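Local structure of catalase (Pseudomonas syringae, 1M7S) at residues G13-S18 against L35-R40; P146-N151 against D155-D160; K209-S214 against V282-I287; S372-E377 against E382-D387. The protein decomposes hydrogen peroxide into water and oxygen with the help of a heme, protecting the cell from the toxic effects of peroxide. All blocks are in the same frame, centred on the assembly; numbering follows the deposited sequence.

Contact 1 of 4, residues G13-S18 against L35-R40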
loop_
_atom_site.group_PDB
_atom_site.type_symbol
_atom_site.label_atom_id
_atom_site.label_comp_id
_atom_site.label_asym_id
_atom_site.label_seq_id
_atom_site.Cartn_x
_atom_site.Cartn_y
_atom_site.Cartn_z
ATOM N N GLY A 13 -1.918 -32.013 -0.346
ATOM C CA GLY A 13 -1.602 -33.403 -0.720
ATOM C C GLY A 13 -0.177 -33.632 -1.176
ATOM O O GLY A 13 0.308 -34.782 -1.084
ATOM N N ASP A 14 0.437 -32.666 -1.861
ATOM C CA ASP A 14 1.817 -32.851 -2.315
ATOM C C ASP A 14 2.492 -31.463 -2.267
ATOM O O ASP A 14 2.018 -30.513 -2.885
ATOM C CB ASP A 14 1.900 -33.465 -3.698
ATOM C CG ASP A 14 3.273 -33.815 -4.231
ATOM O OD1 ASP A 14 4.318 -33.344 -3.730
ATOM O OD2 ASP A 14 3.377 -34.620 -5.197
ATOM N N ASN A 15 3.523 -31.352 -1.429
ATOM C CA ASN A 15 4.199 -30.042 -1.349
ATOM C C ASN A 15 5.496 -30.013 -2.128
ATOM O O ASN A 15 6.365 -29.132 -1.886
ATOM C CB ASN A 15 4.431 -29.706 0.143
ATOM C CG ASN A 15 4.790 -28.270 0.375
ATOM O OD1 ASN A 15 4.148 -27.386 -0.218
ATOM N ND2 ASN A 15 5.788 -28.037 1.220
ATOM N N GLN A 16 5.811 -31.092 -2.862
ATOM C CA GLN A 16 7.062 -31.203 -3.574
ATOM C C GLN A 16 6.944 -31.046 -5.080
ATOM O O GLN A 16 7.983 -30.760 -5.671
ATOM C CB GLN A 16 7.795 -32.550 -3.338
ATOM C CG GLN A 16 7.671 -33.022 -1.881
ATOM C CD GLN A 16 8.121 -32.024 -0.847
ATOM O OE1 GLN A 16 9.052 -31.245 -1.057
ATOM N NE2 GLN A 16 7.406 -32.028 0.294
ATOM N N ASN A 17 5.768 -31.283 -5.651
ATOM C CA ASN A 17 5.614 -31.183 -7.091
ATOM C C ASN A 17 4.422 -30.308 -7.450
ATOM O O ASN A 17 3.333 -30.436 -6.864
ATOM C CB ASN A 17 5.256 -32.616 -7.653
ATOM C CG ASN A 17 6.406 -33.553 -7.363
ATOM O OD1 ASN A 17 7.509 -33.383 -7.880
ATOM N ND2 ASN A 17 6.165 -34.506 -6.472
ATOM N N SER A 18 4.606 -29.377 -8.401
ATOM C CA SER A 18 3.474 -28.603 -8.874
ATOM C C SER A 18 2.577 -29.519 -9.725
ATOM O O SER A 18 3.042 -30.556 -10.242
ATOM C CB SER A 18 3.954 -27.507 -9.884
ATOM O OG SER A 18 4.911 -26.694 -9.152
ATOM N N LEU A 35 0.157 -21.387 -6.125
ATOM C CA LEU A 35 -0.175 -19.975 -6.230
ATOM C C LEU A 35 -0.252 -19.293 -4.874
ATOM O O LEU A 35 0.321 -18.195 -4.732
ATOM C CB LEU A 35 -1.546 -19.734 -6.926
ATOM C CG LEU A 35 -1.624 -19.701 -8.460
ATOM C CD1 LEU A 35 -1.053 -18.396 -9.009
ATOM C CD2 LEU A 35 -0.862 -20.815 -9.119
ATOM N N GLN A 36 -0.808 -19.963 -3.849
ATOM C CA GLN A 36 -0.841 -19.294 -2.553
ATOM C C GLN A 36 0.543 -19.106 -1.969
ATOM O O GLN A 36 0.831 -18.067 -1.387
ATOM C CB GLN A 36 -1.693 -20.090 -1.542
ATOM C CG GLN A 36 -1.880 -19.256 -0.248
ATOM C CD GLN A 36 -2.989 -19.936 0.581
ATOM O OE1 GLN A 36 -2.681 -20.919 1.262
ATOM N NE2 GLN A 36 -4.195 -19.393 0.481
ATOM N N LYS A 37 1.388 -20.156 -1.990
ATOM C CA LYS A 37 2.715 -20.077 -1.440
ATOM C C LYS A 37 3.502 -18.998 -2.177
ATOM O O LYS A 37 4.179 -18.267 -1.465
ATOM C CB LYS A 37 3.572 -21.355 -1.600
ATOM C CG LYS A 37 3.044 -22.555 -0.879
ATOM C CD LYS A 37 3.886 -23.783 -1.217
ATOM C CE LYS A 37 5.280 -23.754 -0.595
ATOM N NZ LYS A 37 5.891 -25.132 -0.777
ATOM N N LEU A 38 3.357 -18.922 -3.499
ATOM C CA LEU A 38 4.128 -17.893 -4.222
ATOM C C LEU A 38 3.575 -16.493 -3.912
ATOM O O LEU A 38 4.387 -15.608 -3.645
ATOM C CB LEU A 38 4.182 -18.195 -5.717
ATOM C CG LEU A 38 5.038 -19.397 -6.155
ATOM C CD1 LEU A 38 4.951 -19.538 -7.677
ATOM C CD2 LEU A 38 6.481 -19.161 -5.703
ATOM N N GLN A 39 2.265 -16.317 -3.848
ATOM C CA GLN A 39 1.754 -14.959 -3.561
ATOM C C GLN A 39 2.128 -14.496 -2.191
ATOM O O GLN A 39 2.381 -13.303 -1.940
ATOM C CB GLN A 39 0.240 -14.924 -3.837
ATOM C CG GLN A 39 -0.039 -14.966 -5.336
ATOM C CD GLN A 39 -1.401 -14.379 -5.713
ATOM O OE1 GLN A 39 -2.471 -14.958 -5.427
ATOM N NE2 GLN A 39 -1.378 -13.255 -6.431
ATOM N N ARG A 40 2.097 -15.403 -1.171
ATOM C CA ARG A 40 2.506 -14.984 0.147
ATOM C C ARG A 40 3.993 -14.627 0.146
ATOM O O ARG A 40 4.435 -13.644 0.738
ATOM C CB ARG A 40 2.299 -16.119 1.206
ATOM C CG ARG A 40 0.801 -16.246 1.590
ATOM C CD ARG A 40 0.239 -14.970 2.221
ATOM N NE ARG A 40 0.921 -14.593 3.436
ATOM C CZ ARG A 40 0.778 -15.069 4.669
ATOM N NH1 ARG A 40 1.553 -14.586 5.660
ATOM N NH2 ARG A 40 -0.073 -16.039 4.957
HETATM O O HOH W 1 6.000 -25.230 2.203
#
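K37, halfway along the short helix 32-41, reaches out to N15 in the amino-terminal arm, the part of a catalase that threads between subunits of the tetramer. From CB, which points toward 13-18, the chain runs out through CG to CD, 3.7 Å from OD1 of N15. The chain bends about its CG-CD bond (chi3 71°), which swings CE and NZ onto the amide: CE passes 3.8 Å from OD1 of N15, and NZ donates a hydrogen bond to that same oxygen at 2.9 Å. NZ comes in from the flank of the carbonyl, at a C=O...N angle of 110° and tilted from the carbonyl plane. The strongest partner of the ammonium is I135 O of the second subunit, and D139 there adds a salt bridge, while OD1 of N15 also takes a bond from Q33. The arm is shaped next to N15 by an Asx turn, in which D14 OD1 accepts from the backbone N of Q16 at 2.8 Å and, from the same face, from that of N17. D14 OD2 receives N17 ND2 almost straight on. E377 of the third subunit accepts from N15 ND2. A water also spans the pair, accepting from N15 ND2 at 3.0 Å and from K37 NZ at 3.0 Å.

Contact 2 of 4, residues P146-N151 against D155-D160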
loop_
_atom_site.group_PDB
_atom_site.type_symbol
_atom_site.label_atom_id
_atom_site.label_comp_id
_atom_site.label_asym_id
_atom_site.label_seq_id
_atom_site.Cartn_x
_atom_site.Cartn_y
_atom_site.Cartn_z
ATOM N N PRO A 146 24.464 7.302 1.186
ATOM C CA PRO A 146 25.202 7.042 -0.034
ATOM C C PRO A 146 24.723 7.954 -1.149
ATOM O O PRO A 146 23.587 8.428 -1.220
ATOM C CB PRO A 146 24.917 5.552 -0.400
ATOM C CG PRO A 146 24.596 4.991 0.973
ATOM C CD PRO A 146 23.931 6.074 1.815
ATOM N N ASP A 147 25.621 8.234 -2.082
ATOM C CA ASP A 147 25.302 9.133 -3.228
ATOM C C ASP A 147 24.088 8.559 -3.963
ATOM O O ASP A 147 24.064 7.378 -4.272
ATOM C CB ASP A 147 26.536 9.047 -4.117
ATOM C CG ASP A 147 26.584 10.095 -5.223
ATOM O OD1 ASP A 147 25.605 10.219 -5.976
ATOM O OD2 ASP A 147 27.645 10.740 -5.313
ATOM N N PRO A 148 23.141 9.390 -4.346
ATOM C CA PRO A 148 21.907 8.987 -5.010
ATOM C C PRO A 148 22.133 8.471 -6.423
ATOM O O PRO A 148 21.231 7.839 -7.013
ATOM C CB PRO A 148 20.958 10.206 -5.054
ATOM C CG PRO A 148 21.939 11.329 -4.763
ATOM C CD PRO A 148 23.079 10.789 -3.948
ATOM N N ARG A 149 23.276 8.830 -7.007
ATOM C CA ARG A 149 23.566 8.350 -8.359
ATOM C C ARG A 149 24.136 6.944 -8.310
ATOM O O ARG A 149 23.994 6.228 -9.297
ATOM C CB ARG A 149 24.724 9.252 -8.946
ATOM C CG ARG A 149 24.266 10.684 -9.146
ATOM C CD ARG A 149 25.429 11.658 -9.419
ATOM N NE ARG A 149 26.252 11.906 -8.233
ATOM C CZ ARG A 149 27.184 12.855 -8.147
ATOM N NH1 ARG A 149 27.453 13.642 -9.215
ATOM N NH2 ARG A 149 27.832 13.017 -6.997
ATOM N N THR A 150 24.807 6.519 -7.241
ATOM C CA THR A 150 25.517 5.245 -7.273
ATOM C C THR A 150 25.289 4.242 -6.145
ATOM O O THR A 150 25.800 3.131 -6.185
ATOM C CB THR A 150 27.062 5.491 -7.234
ATOM O OG1 THR A 150 27.401 6.170 -6.012
ATOM C CG2 THR A 150 27.562 6.270 -8.445
ATOM N N ASN A 151 24.633 4.675 -5.092
ATOM C CA ASN A 151 24.517 3.843 -3.878
ATOM C C ASN A 151 25.863 3.591 -3.257
ATOM O O ASN A 151 26.037 2.593 -2.522
ATOM C CB ASN A 151 23.707 2.570 -4.167
ATOM C CG ASN A 151 23.152 1.878 -2.953
ATOM O OD1 ASN A 151 22.680 2.564 -2.058
ATOM N ND2 ASN A 151 23.197 0.518 -2.922
ATOM N N ASP A 155 31.800 10.909 0.971
ATOM C CA ASP A 155 31.763 11.896 2.044
ATOM C C ASP A 155 31.972 13.332 1.619
ATOM O O ASP A 155 31.518 14.200 2.397
ATOM C CB ASP A 155 32.712 11.512 3.167
ATOM C CG ASP A 155 32.525 10.123 3.734
ATOM O OD1 ASP A 155 31.488 9.421 3.593
ATOM O OD2 ASP A 155 33.518 9.663 4.381
ATOM N N SER A 156 32.308 13.651 0.367
ATOM C CA SER A 156 32.289 15.041 -0.059
ATOM C C SER A 156 30.898 15.627 0.102
ATOM O O SER A 156 30.805 16.870 0.204
ATOM C CB SER A 156 32.862 15.106 -1.499
ATOM O OG SER A 156 31.918 14.488 -2.380
ATOM N N ARG A 157 29.835 14.829 -0.037
ATOM C CA ARG A 157 28.473 15.297 0.029
ATOM C C ARG A 157 28.095 15.796 1.425
ATOM O O ARG A 157 27.557 16.898 1.528
ATOM C CB ARG A 157 27.510 14.181 -0.449
ATOM C CG ARG A 157 27.773 13.705 -1.893
ATOM C CD ARG A 157 26.855 12.604 -2.415
ATOM N NE ARG A 157 25.482 13.043 -2.345
ATOM C CZ ARG A 157 24.564 12.815 -1.397
ATOM N NH1 ARG A 157 24.888 12.019 -0.393
ATOM N NH2 ARG A 157 23.373 13.369 -1.478
ATOM N N ARG A 158 28.418 15.034 2.466
ATOM C CA ARG A 158 28.084 15.494 3.827
ATOM C C ARG A 158 28.905 16.746 4.181
ATOM O O ARG A 158 28.377 17.585 4.912
ATOM C CB ARG A 158 28.334 14.403 4.866
ATOM C CG ARG A 158 29.781 14.035 5.200
ATOM C CD ARG A 158 29.885 12.873 6.182
ATOM N NE ARG A 158 29.226 11.651 5.725
ATOM C CZ ARG A 158 29.248 10.481 6.362
ATOM N NH1 ARG A 158 28.569 9.428 5.887
ATOM N NH2 ARG A 158 29.992 10.350 7.446
ATOM N N PHE A 159 30.092 16.888 3.580
ATOM C CA PHE A 159 30.891 18.066 3.976
ATOM C C PHE A 159 30.544 19.315 3.201
ATOM O O PHE A 159 30.678 20.416 3.745
ATOM C CB PHE A 159 32.391 17.806 4.042
ATOM C CG PHE A 159 32.740 16.790 5.114
ATOM C CD1 PHE A 159 33.322 15.603 4.773
ATOM C CD2 PHE A 159 32.479 17.109 6.452
ATOM C CE1 PHE A 159 33.653 14.668 5.757
ATOM C CE2 PHE A 159 32.807 16.178 7.438
ATOM C CZ PHE A 159 33.401 14.963 7.101
ATOM N N ASP A 160 29.936 19.184 2.041
ATOM C CA ASP A 160 29.341 20.328 1.351
ATOM C C ASP A 160 28.188 20.816 2.236
ATOM O O ASP A 160 28.095 21.998 2.639
ATOM C CB ASP A 160 28.825 19.834 -0.017
ATOM C CG ASP A 160 27.981 20.822 -0.788
ATOM O OD1 ASP A 160 28.152 22.029 -0.541
ATOM O OD2 ASP A 160 27.168 20.398 -1.643
#
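The backbones of D147 and R157 stay well apart, CA to CA 7.7 Å, with the first segment curled so that the D147 carbonyl takes the amides of both T150 and N151, and the second one wound as helix. R157 bridges the gap. Its chain, straight as far as CD, bends at chi3 (58°) and brings one face of the guanidinium against the CD corner of P148: P148 CD sits 3.4 Å above that plane, toward its rim, and CA of D147 lies over the same face. D147 crosses the arginine chain at about a right angle, its OD2 3.5 Å from CD of R157. That oxygen lies well out of the guanidinium plane, 4.3 Å from NE of R157, so at most the charges attract, and no N-H points at it. R149 is what grips the carboxylate, side-on: NE meets D147 OD1 at 2.9 Å and NH2 meets D147 OD2 at 2.8 Å. OD1 also takes the R149 amide on its anti lone pair, closing an Asx turn that fixes the aspartate's rotation. The polar end of R157 is used elsewhere, by G373 O of the fourth subunit and H142 O of helix 137-144. The contact thus lies at the joint between helices 137-144 and 155-163; beyond R157, F159 packs on helices 424-438 and 443-456 and R158 on helix 169-176.

Contact 3 of 4, residues K209-S214 against V282-I287; sequences KFHWKS and VPEKKI
H211 and E284 meet obliquely, with the imidazole and carboxylate planes 37° apart. The ring offers its edge: ND1 donates to E284 OE2 at 2.9 Å, and the oxygen answers with its syn lone pair although it stands 22° out of the ring plane. The bond is also bent, 144° at the hydrogen. H211 swings its ring out from the strand with CG anti to the backbone N (chi1 173°), and E284 comes across to it on a chain extended beyond CG. The two strands are not neighbours in the antiparallel sheet of the catalase beta barrel: strand 252-260 runs between 205-214 and 284-295, and the imidazole-carboxylate bond passes over it, with E284 resting on Y256. At its other nitrogen, NE2, the ring donates to D189, so it lies between two carboxylates, which would probably favour its protonated form. On the other face of the sheet, the F210 ring turns its edge to I287, CE1 to CD1 4.5 Å, a loose apolar touch. F210 also packs on V257 of the intervening strand and on L121 of strand 117-124. Back at the imidazole, the backbone N of K213 sits 4.2 Å above the ring plane, over its centre.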
loop_
_atom_site.group_PDB
_atom_site.type_symbol
_atom_site.label_atom_id
_atom_site.label_comp_id
_atom_site.label_asym_id
_atom_site.label_seq_id
_atom_site.Cartn_x
_atom_site.Cartn_y
_atom_site.Cartn_z
ATOM N N LYS A 209 17.048 15.910 31.219
ATOM C CA LYS A 209 17.774 15.090 30.267
ATOM C C LYS A 209 17.920 13.677 30.857
ATOM O O LYS A 209 18.085 13.491 32.061
ATOM C CB LYS A 209 19.123 15.692 29.975
ATOM C CG LYS A 209 18.965 16.821 28.950
ATOM C CD LYS A 209 20.395 17.192 28.523
ATOM C CE LYS A 209 20.280 18.283 27.466
ATOM N NZ LYS A 209 21.020 17.966 26.250
ATOM N N PHE A 210 17.815 12.643 30.030
ATOM C CA PHE A 210 17.933 11.245 30.448
ATOM C C PHE A 210 19.214 10.609 29.924
ATOM O O PHE A 210 19.608 10.816 28.763
ATOM C CB PHE A 210 16.786 10.408 29.847
ATOM C CG PHE A 210 15.427 10.763 30.365
ATOM C CD1 PHE A 210 14.991 10.263 31.602
ATOM C CD2 PHE A 210 14.566 11.566 29.659
ATOM C CE1 PHE A 210 13.747 10.591 32.090
ATOM C CE2 PHE A 210 13.315 11.870 30.122
ATOM C CZ PHE A 210 12.879 11.389 31.355
ATOM N N HIS A 211 19.853 9.786 30.725
ATOM C CA HIS A 211 21.123 9.150 30.446
ATOM C C HIS A 211 21.113 7.704 30.954
ATOM O O HIS A 211 20.974 7.520 32.182
ATOM C CB HIS A 211 22.265 9.928 31.135
ATOM C CG HIS A 211 23.634 9.302 31.080
ATOM N ND1 HIS A 211 24.483 9.300 32.181
ATOM C CD2 HIS A 211 24.304 8.652 30.104
ATOM C CE1 HIS A 211 25.608 8.665 31.852
ATOM N NE2 HIS A 211 25.546 8.266 30.595
ATOM N N TRP A 212 21.319 6.794 30.016
ATOM C CA TRP A 212 21.455 5.386 30.399
ATOM C C TRP A 212 22.949 5.140 30.575
ATOM O O TRP A 212 23.717 5.188 29.608
ATOM C CB TRP A 212 20.956 4.423 29.326
ATOM C CG TRP A 212 19.516 4.359 29.042
ATOM C CD1 TRP A 212 18.912 4.777 27.876
ATOM C CD2 TRP A 212 18.456 3.799 29.845
ATOM N NE1 TRP A 212 17.578 4.526 27.925
ATOM C CE2 TRP A 212 17.263 3.906 29.120
ATOM C CE3 TRP A 212 18.423 3.208 31.114
ATOM C CZ2 TRP A 212 16.029 3.460 29.574
ATOM C CZ3 TRP A 212 17.195 2.768 31.582
ATOM C CH2 TRP A 212 15.981 2.892 30.843
ATOM N N LYS A 213 23.382 4.858 31.812
ATOM C CA LYS A 213 24.788 4.603 32.078
ATOM C C LYS A 213 25.064 3.104 32.038
ATOM O O LYS A 213 24.481 2.346 32.829
ATOM C CB LYS A 213 25.247 5.157 33.443
ATOM C CG LYS A 213 26.735 4.885 33.668
ATOM C CD LYS A 213 27.358 5.870 34.632
ATOM C CE LYS A 213 28.828 5.453 34.839
ATOM N NZ LYS A 213 29.686 5.990 33.739
ATOM N N SER A 214 25.907 2.696 31.078
ATOM C CA SER A 214 26.238 1.283 30.965
ATOM C C SER A 214 26.959 0.719 32.199
ATOM O O SER A 214 27.976 1.271 32.623
ATOM C CB SER A 214 27.194 1.050 29.774
ATOM O OG SER A 214 27.495 -0.356 29.764
ATOM N N VAL A 282 25.282 20.388 35.306
ATOM C CA VAL A 282 24.099 20.033 36.104
ATOM C C VAL A 282 24.306 18.622 36.634
ATOM O O VAL A 282 24.607 17.714 35.867
ATOM C CB VAL A 282 22.834 20.154 35.250
ATOM C CG1 VAL A 282 21.588 19.889 36.067
ATOM C CG2 VAL A 282 22.755 21.565 34.655
ATOM N N PRO A 283 24.084 18.419 37.915
ATOM C CA PRO A 283 24.286 17.143 38.561
ATOM C C PRO A 283 23.334 16.068 38.039
ATOM O O PRO A 283 22.226 16.437 37.652
ATOM C CB PRO A 283 24.072 17.354 40.071
ATOM C CG PRO A 283 23.824 18.840 40.206
ATOM C CD PRO A 283 23.730 19.506 38.844
ATOM N N GLU A 284 23.716 14.793 38.098
ATOM C CA GLU A 284 22.825 13.689 37.706
ATOM C C GLU A 284 22.286 12.925 38.925
ATOM O O GLU A 284 23.004 12.756 39.902
ATOM C CB GLU A 284 23.578 12.683 36.826
ATOM C CG GLU A 284 24.116 13.345 35.548
ATOM C CD GLU A 284 24.701 12.228 34.688
ATOM O OE1 GLU A 284 25.937 12.111 34.725
ATOM O OE2 GLU A 284 23.939 11.466 34.051
ATOM N N LYS A 285 21.067 12.441 38.904
ATOM C CA LYS A 285 20.432 11.678 39.961
ATOM C C LYS A 285 19.930 10.341 39.401
ATOM O O LYS A 285 19.243 10.321 38.392
ATOM C CB LYS A 285 19.238 12.462 40.535
ATOM C CG LYS A 285 18.270 11.653 41.390
ATOM C CD LYS A 285 17.182 12.462 42.059
ATOM C CE LYS A 285 16.425 11.533 43.037
ATOM N NZ LYS A 285 15.603 12.325 44.003
ATOM N N LYS A 286 20.324 9.232 40.034
ATOM C CA LYS A 286 19.852 7.930 39.524
ATOM C C LYS A 286 18.391 7.702 39.841
ATOM O O LYS A 286 17.919 7.987 40.980
ATOM C CB LYS A 286 20.700 6.813 40.153
ATOM C CG LYS A 286 20.266 5.433 39.664
ATOM C CD LYS A 286 21.363 4.404 39.888
ATOM C CE LYS A 286 21.675 4.183 41.351
ATOM N NZ LYS A 286 20.572 4.537 42.275
ATOM N N ILE A 287 17.580 7.242 38.883
ATOM C CA ILE A 287 16.170 7.027 39.114
ATOM C C ILE A 287 15.677 5.614 38.833
ATOM O O ILE A 287 14.470 5.359 39.044
ATOM C CB ILE A 287 15.283 7.998 38.299
ATOM C CG1 ILE A 287 15.477 7.862 36.769
ATOM C CG2 ILE A 287 15.544 9.440 38.723
ATOM C CD1 ILE A 287 14.360 8.643 36.046
#

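Contact 4 of 4, residues S372-E377 against E382-D387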
loop_
_atom_site.group_PDB
_atom_site.type_symbol
_atom_site.label_atom_id
_atom_site.label_comp_id
_atom_site.label_asym_id
_atom_site.label_seq_id
_atom_site.Cartn_x
_atom_site.Cartn_y
_atom_site.Cartn_z
ATOM N N SER A 372 -20.369 -2.085 19.196
ATOM C CA SER A 372 -21.084 -0.826 19.373
ATOM C C SER A 372 -21.392 -0.062 18.120
ATOM O O SER A 372 -20.736 -0.099 17.066
ATOM C CB SER A 372 -20.277 0.022 20.390
ATOM O OG SER A 372 -20.868 1.306 20.533
ATOM N N GLY A 373 -22.426 0.789 18.191
ATOM C CA GLY A 373 -22.850 1.714 17.145
ATOM C C GLY A 373 -22.224 3.099 17.406
ATOM O O GLY A 373 -22.222 4.004 16.562
ATOM N N VAL A 374 -21.654 3.288 18.589
ATOM C CA VAL A 374 -21.041 4.531 19.005
ATOM C C VAL A 374 -19.519 4.594 18.762
ATOM O O VAL A 374 -18.721 4.148 19.592
ATOM C CB VAL A 374 -21.324 4.827 20.491
ATOM C CG1 VAL A 374 -20.748 6.153 20.951
ATOM C CG2 VAL A 374 -22.839 4.765 20.736
ATOM N N ASN A 375 -19.178 5.253 17.666
ATOM C CA ASN A 375 -17.748 5.461 17.320
ATOM C C ASN A 375 -17.442 6.969 17.223
ATOM O O ASN A 375 -16.590 7.509 16.494
ATOM C CB ASN A 375 -17.479 4.755 15.986
ATOM C CG ASN A 375 -18.367 5.271 14.878
ATOM O OD1 ASN A 375 -19.318 6.057 15.106
ATOM N ND2 ASN A 375 -18.170 4.876 13.633
ATOM N N TYR A 376 -18.188 7.710 18.073
ATOM C CA TYR A 376 -18.063 9.165 18.161
ATOM C C TYR A 376 -18.107 9.595 19.635
ATOM O O TYR A 376 -18.562 8.843 20.531
ATOM C CB TYR A 376 -19.168 9.835 17.352
ATOM C CG TYR A 376 -20.578 9.407 17.726
ATOM C CD1 TYR A 376 -21.272 10.026 18.758
ATOM C CD2 TYR A 376 -21.184 8.367 17.030
ATOM C CE1 TYR A 376 -22.567 9.627 19.081
ATOM C CE2 TYR A 376 -22.469 7.942 17.349
ATOM C CZ TYR A 376 -23.142 8.587 18.390
ATOM O OH TYR A 376 -24.421 8.164 18.700
ATOM N N GLU A 377 -17.566 10.782 19.906
ATOM C CA GLU A 377 -17.524 11.355 21.270
ATOM C C GLU A 377 -17.669 12.864 21.060
ATOM O O GLU A 377 -17.110 13.423 20.113
ATOM C CB GLU A 377 -16.208 11.070 21.973
ATOM C CG GLU A 377 -16.089 11.338 23.444
ATOM C CD GLU A 377 -16.113 12.807 23.834
ATOM O OE1 GLU A 377 -15.634 13.684 23.071
ATOM O OE2 GLU A 377 -16.718 13.081 24.902
ATOM N N GLU A 382 -23.200 6.071 25.006
ATOM C CA GLU A 382 -22.022 5.274 25.397
ATOM C C GLU A 382 -20.848 6.240 25.499
ATOM O O GLU A 382 -20.085 6.447 24.560
ATOM C CB GLU A 382 -21.758 4.178 24.370
ATOM C CG GLU A 382 -22.665 2.950 24.413
ATOM C CD GLU A 382 -22.307 1.927 23.346
ATOM O OE1 GLU A 382 -21.125 1.988 22.918
ATOM O OE2 GLU A 382 -23.103 1.066 22.901
ATOM N N PRO A 383 -20.823 6.982 26.594
ATOM C CA PRO A 383 -19.853 8.040 26.794
ATOM C C PRO A 383 -18.444 7.505 26.985
ATOM O O PRO A 383 -18.234 6.469 27.625
ATOM C CB PRO A 383 -20.278 8.838 28.042
ATOM C CG PRO A 383 -21.384 7.995 28.624
ATOM C CD PRO A 383 -21.771 6.872 27.700
ATOM N N ARG A 384 -17.483 8.335 26.601
ATOM C CA ARG A 384 -16.062 8.133 26.809
ATOM C C ARG A 384 -15.434 9.436 27.344
ATOM O O ARG A 384 -14.841 10.255 26.637
ATOM C CB ARG A 384 -15.358 7.798 25.493
ATOM C CG ARG A 384 -15.568 6.418 24.919
ATOM C CD ARG A 384 -14.705 6.185 23.672
ATOM N NE ARG A 384 -15.023 4.877 23.081
ATOM C CZ ARG A 384 -15.885 4.726 22.075
ATOM N NH1 ARG A 384 -16.482 5.784 21.529
ATOM N NH2 ARG A 384 -16.175 3.531 21.586
ATOM N N PRO A 385 -15.662 9.705 28.607
ATOM C CA PRO A 385 -15.158 10.906 29.278
ATOM C C PRO A 385 -13.635 10.978 29.238
ATOM O O PRO A 385 -12.923 9.973 29.320
ATOM C CB PRO A 385 -15.580 10.828 30.753
ATOM C CG PRO A 385 -15.897 9.360 30.898
ATOM C CD PRO A 385 -16.372 8.838 29.554
ATOM N N ALA A 386 -13.189 12.232 29.153
ATOM C CA ALA A 386 -11.763 12.544 29.232
ATOM C C ALA A 386 -11.360 12.571 30.696
ATOM O O ALA A 386 -12.225 12.509 31.580
ATOM C CB ALA A 386 -11.516 13.902 28.569
ATOM N N ASP A 387 -10.075 12.644 30.986
ATOM C CA ASP A 387 -9.643 12.715 32.383
ATOM C C ASP A 387 -9.044 14.105 32.549
ATOM O O ASP A 387 -7.926 14.337 32.075
ATOM C CB ASP A 387 -8.674 11.625 32.801
ATOM C CG ASP A 387 -8.193 11.783 34.231
ATOM O OD1 ASP A 387 -8.655 12.667 34.970
ATOM O OD2 ASP A 387 -7.312 11.000 34.668
HETATM O O HOH W 2 -24.056 0.893 20.453
HETATM O O HOH W 3 -16.838 1.821 19.143
HETATM O O HOH W 4 -18.288 8.103 22.947
HETATM O O HOH W 5 -18.453 11.373 25.966
HETATM O O HOH W 6 -13.995 12.888 26.553
#
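S372 OG donates to E382 OE1 in a very short hydrogen bond of 2.5 Å, and R384 takes hold of the V374 carbonyl two residues further along. NH2 of R384 reaches V374 O at 3.3 Å, nearly head-on to the carbonyl (C=O...N 167°) and within the guanidinium plane; NH1 adds a weak bond to the same oxygen. The Y376 carbonyl also faces that edge, but at longer range. Between these two polar grips sits V374, its CG2 3.8 Å from CB of E382. E377 and R384 slide past each other in opposite directions, with CG of E377 3.6 Å from the R384 carbonyl oxygen. Water fills in where the backbones part: one molecule donates to both Y376 O and E382 O, and another links G373 N to E382 OE2. In the next shell, the S372 hydroxyl accepts from V374 N at 2.9 Å, an ST turn that sets the oxygen toward E382, while the Y376 ring backs V374, whose CG1 lies over its centre. N357 accepts from R384 NE. OE1 of E377 forms a salt bridge with K136 of the fourth subunit, and P385 and A386 touch D2 and V12 of the third. The two irregular segments, bridged by waters, lie in the long wrapping loop characteristic of catalases, here against a neighbour's amino-terminal arm.

How the contacts relate
From the N terminus the four contacts follow in series; none nests in or crosses another. Contact 1 folds the amino-terminal arm back on helix 32-41 over a loop of 16 residues. Contact 2 folds the ten-residue connection between helices 137-144 and 155-163 onto the second helix, with three residues between its segments, and contact 3 spans 67 residues to join two barrel strands. Contact 4 pinches a four-residue turn in the loop after helix 323-339. Within a chain they stay apart, contacts 2 and 4 by about 43 Å between nearest atoms, but the tetramer brings some together: E377 of contact 4 meets N15 and Q16 of another subunit, and G373 meets R157 of yet another. Contact 3 alone touches no other chain.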